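Local coordinates for protein phosphoribosyl-glycinamide (GAR) synthetase (Cryptococcus neoformans var. grubii serotype A, PDB 7LVO) that catalyses, as the N-terminal half of a bifunctional purine-biosynthesis enzyme, the ATP-dependent ligation of glycine to 5-phosphoribosylamine, giving glycinamide ribonucleotide, at residues A[336-339]-A[340-344]; A[409-412]-A[413-416]; A[69-72]-A[73-76]. All blocks are in the same frame, centred on the assembly; numbering follows the deposited sequence.

Contact 1 of 3, residues A[336-339]-A[340-344]; sequences FGDP and ETQAL
Q342 folds back from the first turn of its helix onto P339 and D338, and its side chain can be followed atom by atom. CB lies 3.7 Å from P339 O, a carbonyl that receives a weak bond from the Q342 backbone N and another bond from S380 OG, which ties the turn to strand 377-384. CG stands anti to Q342's own carbonyl carbon, and the sharp bend after it (chi2 90°) turns the amide back toward the preceding loop. There CD rests 3.6 Å from P339 CA. OE1 comes closer still to this carbon, 3.1 Å from P339 CA. NE2 ends the chain by donating to D338 OD1 over 3.1 Å. The bond is almost straight (175°) and its acceptor lies in the amide plane, but the carboxylate is met from above its own plane, the two flat groups being turned 78° apart. The other carboxylate oxygen, D338 OD2, accepts from the backbone N of R48, so the loop is also tied to helix 47-56.

A second fastening holds T341 to G337. T341 OG1 donates to G337 O at 2.6 Å, in the carbonyl plane and on a lone pair, while T341 N reaches the same G337 O at 3.0 Å from above that plane. Two donors therefore grip one buried carbonyl from different directions. OG1 also sits 3.2 Å from F336 CB.

E340 turns elsewhere: its OE2 bonds to S242, a predicted ATP-binding residue. The peptide bond before P339 is cis, just ahead of the helix. The sequence FGDPE is part of the signature of the GARS family, and here it forms the buried loop-to-helix turn that follows the ATP-grasp strand 326-333, which carries the predicted magnesium ligands E331 and N333.

Contact 2 of 3, residues A[409-412]-A[413-416]; sequences VFHA and GTKR
H411 and T414 meet across an inverse gamma turn centred on G413, the link by which the chain leaves edge strand 407-411 of the five-stranded antiparallel sheet and enters strand 414-416 of a two-stranded one. The backbone evidence for the turn is the bond from T414 N to A412 O, 3.0 Å long but weak because its N-H is bent.

The packed part is the H411-T414 pair, both buried. H411 ND1 and T414 OG1 are 3.1 Å apart and hydrogen-bonded, with either atom possibly the donor; the angle of 140° makes the bond far from straight. The hydroxyl lies at the edge of the imidazole, in the ring plane, and the two side chains cross at about a right angle. The same OG1 is 3.2 Å from H411 CB, so it touches the ring's stem as well as its nitrogen. The threonine torsion explains the approach: with chi1 at 67°, OG1 sits between the backbone N and the carbonyl carbon, while CG2 takes the place anti to that carbon and comes to 3.9 Å from H411 ND1. A412 O also receives a weak bond from N71 ND2, and OG1 a weak one from G72 N, which brings the start of helix 72-77 against the turn.

Outward, packing thins. A412 and G413 are partly exposed, and K415 is exposed, its side chain starting out away from segment 409-412 without touching it. R416 runs along A75 and L76 of helix 72-77, and its NH2 bonds to N419. The lysine chain is extended as far as CE, then bends at its last torsion, which returns the ammonium to its neighbour: K415 NZ donates to R416 O at 3.3 Å, nearly along the C=O axis (163°).

Contact 3 of 3, residues A[69-72]-A[73-76]; sequences PGNG and GTAL
N71 and T74 form a capping box at the start of helix 72-77, each side chain bonding to the other's backbone N-H. Both take the crowded rotamer, with N71 CG (chi1 59°) and T74 OG1 (chi1 61°) each set between its own backbone N and carbonyl carbon, which folds each polar end back beside its own backbone. N71 OD1 reaches forward to T74 N at 3.0 Å in a nearly straight bond, and its weaker second partner is G73 N at 2.9 Å. T74 OG1 reaches backward, accepting from N71 N at 3.0 Å (168°). OG1 is also hydrogen-bonded to N83 OD1, its stronger partner, which would help set the hydroxyl's rotation. N71 ND2 bonds to A45 O, which holds the cap against the loop after strand 38-44.

With these first amides satisfied, the helical pattern proper begins: A75 N donates to N71 O at 2.9 Å, in the carbonyl plane. The following step is looser: L76 N gives G72 O a weak bond and also donates to G73 O, consistent with a weakly bonded helix start. Beside that weak bond, L76 CG packs against the same oxygen, G72 O, at 3.3 Å.

In the fold
Each contact closes a short turn within one unbroken run of chain, and the three follow in series without nesting or crossing. First comes contact 3, between strand 62-67 and helix 72-77 in the N domain; then contact 1, after strand 326-333 in the ATP-grasp region; last, contact 2, between strands 407-411 and 414-416 in the C domain. Contacts 2 and 3 have centres about 6 Å apart; G72 N, weakly bonded to T414 OG1, probably also bonds to T414 O (3.2 Å), joining C and N domains. Contact 1 touches contact 2 through F410 CE2, 3.5 Å from Q342 O, but stays about 8 Å from contact 3 at the nearest atoms. Contact 2 thus bridges the others.

Contact 1 of 3, residues A[336-339]-A[340-344]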
loop_
_atom_site.group_PDB
_atom_site.type_symbol
_atom_site.label_atom_id
_atom_site.label_comp_id
_atom_site.label_asym_id
_atom_site.label_seq_id
_atom_site.Cartn_x
_atom_site.Cartn_y
_atom_site.Cartn_z
ATOM N N PHE A 336 0.457 3.735 2.495
ATOM C CA PHE A 336 -0.823 3.043 2.530
ATOM C C PHE A 336 -0.883 1.976 1.438
ATOM O O PHE A 336 -0.256 2.096 0.383
ATOM C CB PHE A 336 -1.976 4.026 2.365
ATOM C CG PHE A 336 -2.317 4.774 3.622
ATOM C CD1 PHE A 336 -3.034 4.159 4.627
ATOM C CD2 PHE A 336 -1.923 6.098 3.795
ATOM C CE1 PHE A 336 -3.347 4.841 5.790
ATOM C CE2 PHE A 336 -2.246 6.781 4.948
ATOM C CZ PHE A 336 -2.955 6.154 5.946
ATOM N N GLY A 337 -1.641 0.914 1.712
ATOM C CA GLY A 337 -1.780 -0.188 0.790
ATOM C C GLY A 337 -3.039 -0.079 -0.052
ATOM O O GLY A 337 -3.995 0.611 0.296
ATOM N N ASP A 338 -3.029 -0.779 -1.184
ATOM C CA ASP A 338 -4.158 -0.799 -2.105
ATOM C C ASP A 338 -4.431 -2.256 -2.456
ATOM O O ASP A 338 -3.518 -2.951 -2.948
ATOM C CB ASP A 338 -3.852 0.027 -3.353
ATOM C CG ASP A 338 -5.081 0.283 -4.202
ATOM O OD1 ASP A 338 -5.816 -0.668 -4.490
ATOM O OD2 ASP A 338 -5.320 1.457 -4.559
ATOM N N PRO A 339 -5.656 -2.768 -2.247
ATOM C CA PRO A 339 -6.867 -2.078 -1.790
ATOM C C PRO A 339 -7.153 -2.151 -0.288
ATOM O O PRO A 339 -8.305 -2.005 0.101
ATOM C CB PRO A 339 -7.971 -2.809 -2.564
ATOM C CG PRO A 339 -7.466 -4.239 -2.579
ATOM C CD PRO A 339 -5.947 -4.154 -2.666
ATOM N N GLU A 340 -6.124 -2.346 0.538
ATOM C CA GLU A 340 -6.354 -2.404 1.982
ATOM C C GLU A 340 -6.919 -1.085 2.501
ATOM O O GLU A 340 -7.758 -1.071 3.410
ATOM C CB GLU A 340 -5.052 -2.742 2.716
ATOM C CG GLU A 340 -4.598 -4.177 2.584
ATOM C CD GLU A 340 -3.606 -4.379 1.464
ATOM O OE1 GLU A 340 -3.437 -3.451 0.646
ATOM O OE2 GLU A 340 -2.996 -5.460 1.404
ATOM N N THR A 341 -6.459 0.038 1.944
ATOM C CA THR A 341 -6.904 1.340 2.428
ATOM C C THR A 341 -8.390 1.542 2.188
ATOM O O THR A 341 -9.102 2.063 3.059
ATOM C CB THR A 341 -6.100 2.450 1.753
ATOM O OG1 THR A 341 -4.715 2.301 2.079
ATOM C CG2 THR A 341 -6.577 3.827 2.201
ATOM N N GLN A 342 -8.884 1.130 1.015
ATOM C CA GLN A 342 -10.299 1.335 0.706
ATOM C C GLN A 342 -11.205 0.689 1.744
ATOM O O GLN A 342 -12.287 1.211 2.039
ATOM C CB GLN A 342 -10.625 0.779 -0.680
ATOM C CG GLN A 342 -9.964 1.543 -1.834
ATOM C CD GLN A 342 -8.600 0.992 -2.212
ATOM O OE1 GLN A 342 -7.694 0.889 -1.377
ATOM N NE2 GLN A 342 -8.448 0.630 -3.481
ATOM N N ALA A 343 -10.785 -0.441 2.313
ATOM C CA ALA A 343 -11.592 -1.080 3.349
ATOM C C ALA A 343 -11.340 -0.466 4.721
ATOM O O ALA A 343 -12.288 -0.239 5.476
ATOM C CB ALA A 343 -11.310 -2.582 3.382
ATOM N N LEU A 344 -10.076 -0.174 5.044
ATOM C CA LEU A 344 -9.741 0.316 6.380
ATOM C C LEU A 344 -10.311 1.708 6.627
ATOM O O LEU A 344 -10.713 2.028 7.754
ATOM C CB LEU A 344 -8.234 0.320 6.572
ATOM C CG LEU A 344 -7.560 -1.043 6.721
ATOM C CD1 LEU A 344 -6.038 -0.931 6.619
ATOM C CD2 LEU A 344 -7.956 -1.694 8.030
#

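Contact 2 of 3, residues A[409-412]-A[413-416]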
loop_
_atom_site.group_PDB
_atom_site.type_symbol
_atom_site.label_atom_id
_atom_site.label_comp_id
_atom_site.label_asym_id
_atom_site.label_seq_id
_atom_site.Cartn_x
_atom_site.Cartn_y
_atom_site.Cartn_z
ATOM N N VAL A 409 -17.856 3.497 -3.492
ATOM C CA VAL A 409 -17.133 3.111 -4.695
ATOM C C VAL A 409 -15.915 4.017 -4.805
ATOM O O VAL A 409 -16.044 5.232 -5.006
ATOM C CB VAL A 409 -18.011 3.205 -5.947
ATOM C CG1 VAL A 409 -17.217 2.789 -7.186
ATOM C CG2 VAL A 409 -19.265 2.371 -5.785
ATOM N N PHE A 410 -14.729 3.431 -4.706
ATOM C CA PHE A 410 -13.469 4.154 -4.853
ATOM C C PHE A 410 -12.854 3.779 -6.193
ATOM O O PHE A 410 -12.630 2.594 -6.467
ATOM C CB PHE A 410 -12.511 3.836 -3.696
ATOM C CG PHE A 410 -13.064 4.194 -2.346
ATOM C CD1 PHE A 410 -13.425 5.503 -2.056
ATOM C CD2 PHE A 410 -13.225 3.224 -1.359
ATOM C CE1 PHE A 410 -13.933 5.840 -0.811
ATOM C CE2 PHE A 410 -13.725 3.555 -0.116
ATOM C CZ PHE A 410 -14.079 4.863 0.162
ATOM N N HIS A 411 -12.579 4.788 -7.018
ATOM C CA HIS A 411 -12.051 4.557 -8.356
ATOM C C HIS A 411 -10.531 4.394 -8.324
ATOM O O HIS A 411 -9.829 5.072 -7.567
ATOM C CB HIS A 411 -12.420 5.717 -9.286
ATOM C CG HIS A 411 -13.891 5.901 -9.491
ATOM N ND1 HIS A 411 -14.414 6.420 -10.657
ATOM C CD2 HIS A 411 -14.950 5.637 -8.688
ATOM C CE1 HIS A 411 -15.732 6.468 -10.560
ATOM N NE2 HIS A 411 -16.081 5.998 -9.377
ATOM N N ALA A 412 -10.026 3.502 -9.164
ATOM C CA ALA A 412 -8.587 3.357 -9.374
ATOM C C ALA A 412 -8.284 3.763 -10.829
ATOM O O ALA A 412 -8.094 4.935 -11.100
ATOM C CB ALA A 412 -8.130 1.941 -9.047
ATOM N N GLY A 413 -8.325 2.794 -11.746
ATOM C CA GLY A 413 -8.054 3.113 -13.141
ATOM C C GLY A 413 -9.264 3.614 -13.905
ATOM O O GLY A 413 -9.838 2.882 -14.718
ATOM N N THR A 414 -9.677 4.850 -13.633
ATOM C CA THR A 414 -10.774 5.488 -14.347
ATOM C C THR A 414 -10.363 6.906 -14.728
ATOM O O THR A 414 -9.371 7.446 -14.230
ATOM C CB THR A 414 -12.063 5.523 -13.515
ATOM O OG1 THR A 414 -11.891 6.391 -12.388
ATOM C CG2 THR A 414 -12.441 4.124 -13.039
ATOM N N LYS A 415 -11.153 7.514 -15.612
ATOM C CA LYS A 415 -10.873 8.860 -16.087
ATOM C C LYS A 415 -12.157 9.452 -16.643
ATOM O O LYS A 415 -13.016 8.730 -17.159
ATOM C CB LYS A 415 -9.778 8.860 -17.157
ATOM C CG LYS A 415 -9.228 10.238 -17.488
ATOM C CD LYS A 415 -8.462 10.227 -18.808
ATOM C CE LYS A 415 -7.709 11.535 -19.025
ATOM N NZ LYS A 415 -8.584 12.731 -18.845
ATOM N N ARG A 416 -12.284 10.772 -16.523
ATOM C CA ARG A 416 -13.391 11.498 -17.127
ATOM C C ARG A 416 -12.971 12.020 -18.497
ATOM O O ARG A 416 -11.830 12.450 -18.687
ATOM C CB ARG A 416 -13.837 12.657 -16.238
ATOM C CG ARG A 416 -14.634 12.235 -15.016
ATOM C CD ARG A 416 -16.025 11.751 -15.387
ATOM N NE ARG A 416 -16.938 12.848 -15.692
ATOM C CZ ARG A 416 -18.197 12.690 -16.078
ATOM N NH1 ARG A 416 -18.724 11.487 -16.237
ATOM N NH2 ARG A 416 -18.947 13.764 -16.309
#

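Contact 3 of 3, residues A[69-72]-A[73-76]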
loop_
_atom_site.group_PDB
_atom_site.type_symbol
_atom_site.label_atom_id
_atom_site.label_comp_id
_atom_site.label_asym_id
_atom_site.label_seq_id
_atom_site.Cartn_x
_atom_site.Cartn_y
_atom_site.Cartn_z
ATOM N N PRO A 69 -2.176 12.937 -10.123
ATOM C CA PRO A 69 -3.155 13.492 -11.066
ATOM C C PRO A 69 -4.603 13.172 -10.701
ATOM O O PRO A 69 -5.520 13.753 -11.274
ATOM C CB PRO A 69 -2.771 12.822 -12.397
ATOM C CG PRO A 69 -2.230 11.481 -11.978
ATOM C CD PRO A 69 -1.588 11.672 -10.612
ATOM N N GLY A 70 -4.803 12.257 -9.749
ATOM C CA GLY A 70 -6.148 11.828 -9.443
ATOM C C GLY A 70 -6.721 10.964 -10.563
ATOM O O GLY A 70 -6.032 10.565 -11.510
ATOM N N ASN A 71 -8.009 10.673 -10.433
ATOM C CA ASN A 71 -8.687 9.790 -11.381
ATOM C C ASN A 71 -10.132 10.251 -11.537
ATOM O O ASN A 71 -10.527 11.298 -11.022
ATOM C CB ASN A 71 -8.587 8.328 -10.918
ATOM C CG ASN A 71 -9.197 8.104 -9.548
ATOM O OD1 ASN A 71 -10.158 8.763 -9.161
ATOM N ND2 ASN A 71 -8.636 7.154 -8.807
ATOM N N GLY A 72 -10.930 9.450 -12.245
ATOM C CA GLY A 72 -12.306 9.827 -12.505
ATOM C C GLY A 72 -13.158 9.894 -11.258
ATOM O O GLY A 72 -14.128 10.654 -11.209
ATOM N N GLY A 73 -12.808 9.111 -10.234
ATOM C CA GLY A 73 -13.553 9.174 -8.988
ATOM C C GLY A 73 -13.330 10.482 -8.248
ATOM O O GLY A 73 -14.283 11.173 -7.877
ATOM N N THR A 74 -12.064 10.845 -8.030
ATOM C CA THR A 74 -11.767 12.125 -7.399
ATOM C C THR A 74 -12.255 13.288 -8.250
ATOM O O THR A 74 -12.628 14.334 -7.712
ATOM C CB THR A 74 -10.264 12.250 -7.142
ATOM O OG1 THR A 74 -9.556 12.179 -8.381
ATOM C CG2 THR A 74 -9.783 11.123 -6.229
ATOM N N ALA A 75 -12.280 13.118 -9.574
ATOM C CA ALA A 75 -12.749 14.185 -10.448
ATOM C C ALA A 75 -14.231 14.480 -10.244
ATOM O O ALA A 75 -14.672 15.607 -10.479
ATOM C CB ALA A 75 -12.477 13.825 -11.907
ATOM N N LEU A 76 -15.001 13.500 -9.783
ATOM C CA LEU A 76 -16.434 13.674 -9.594
ATOM C C LEU A 76 -16.820 14.091 -8.179
ATOM O O LEU A 76 -17.962 14.514 -7.967
ATOM C CB LEU A 76 -17.164 12.375 -9.949
ATOM C CG LEU A 76 -17.124 11.983 -11.426
ATOM C CD1 LEU A 76 -17.693 10.589 -11.638
ATOM C CD2 LEU A 76 -17.883 13.006 -12.259
#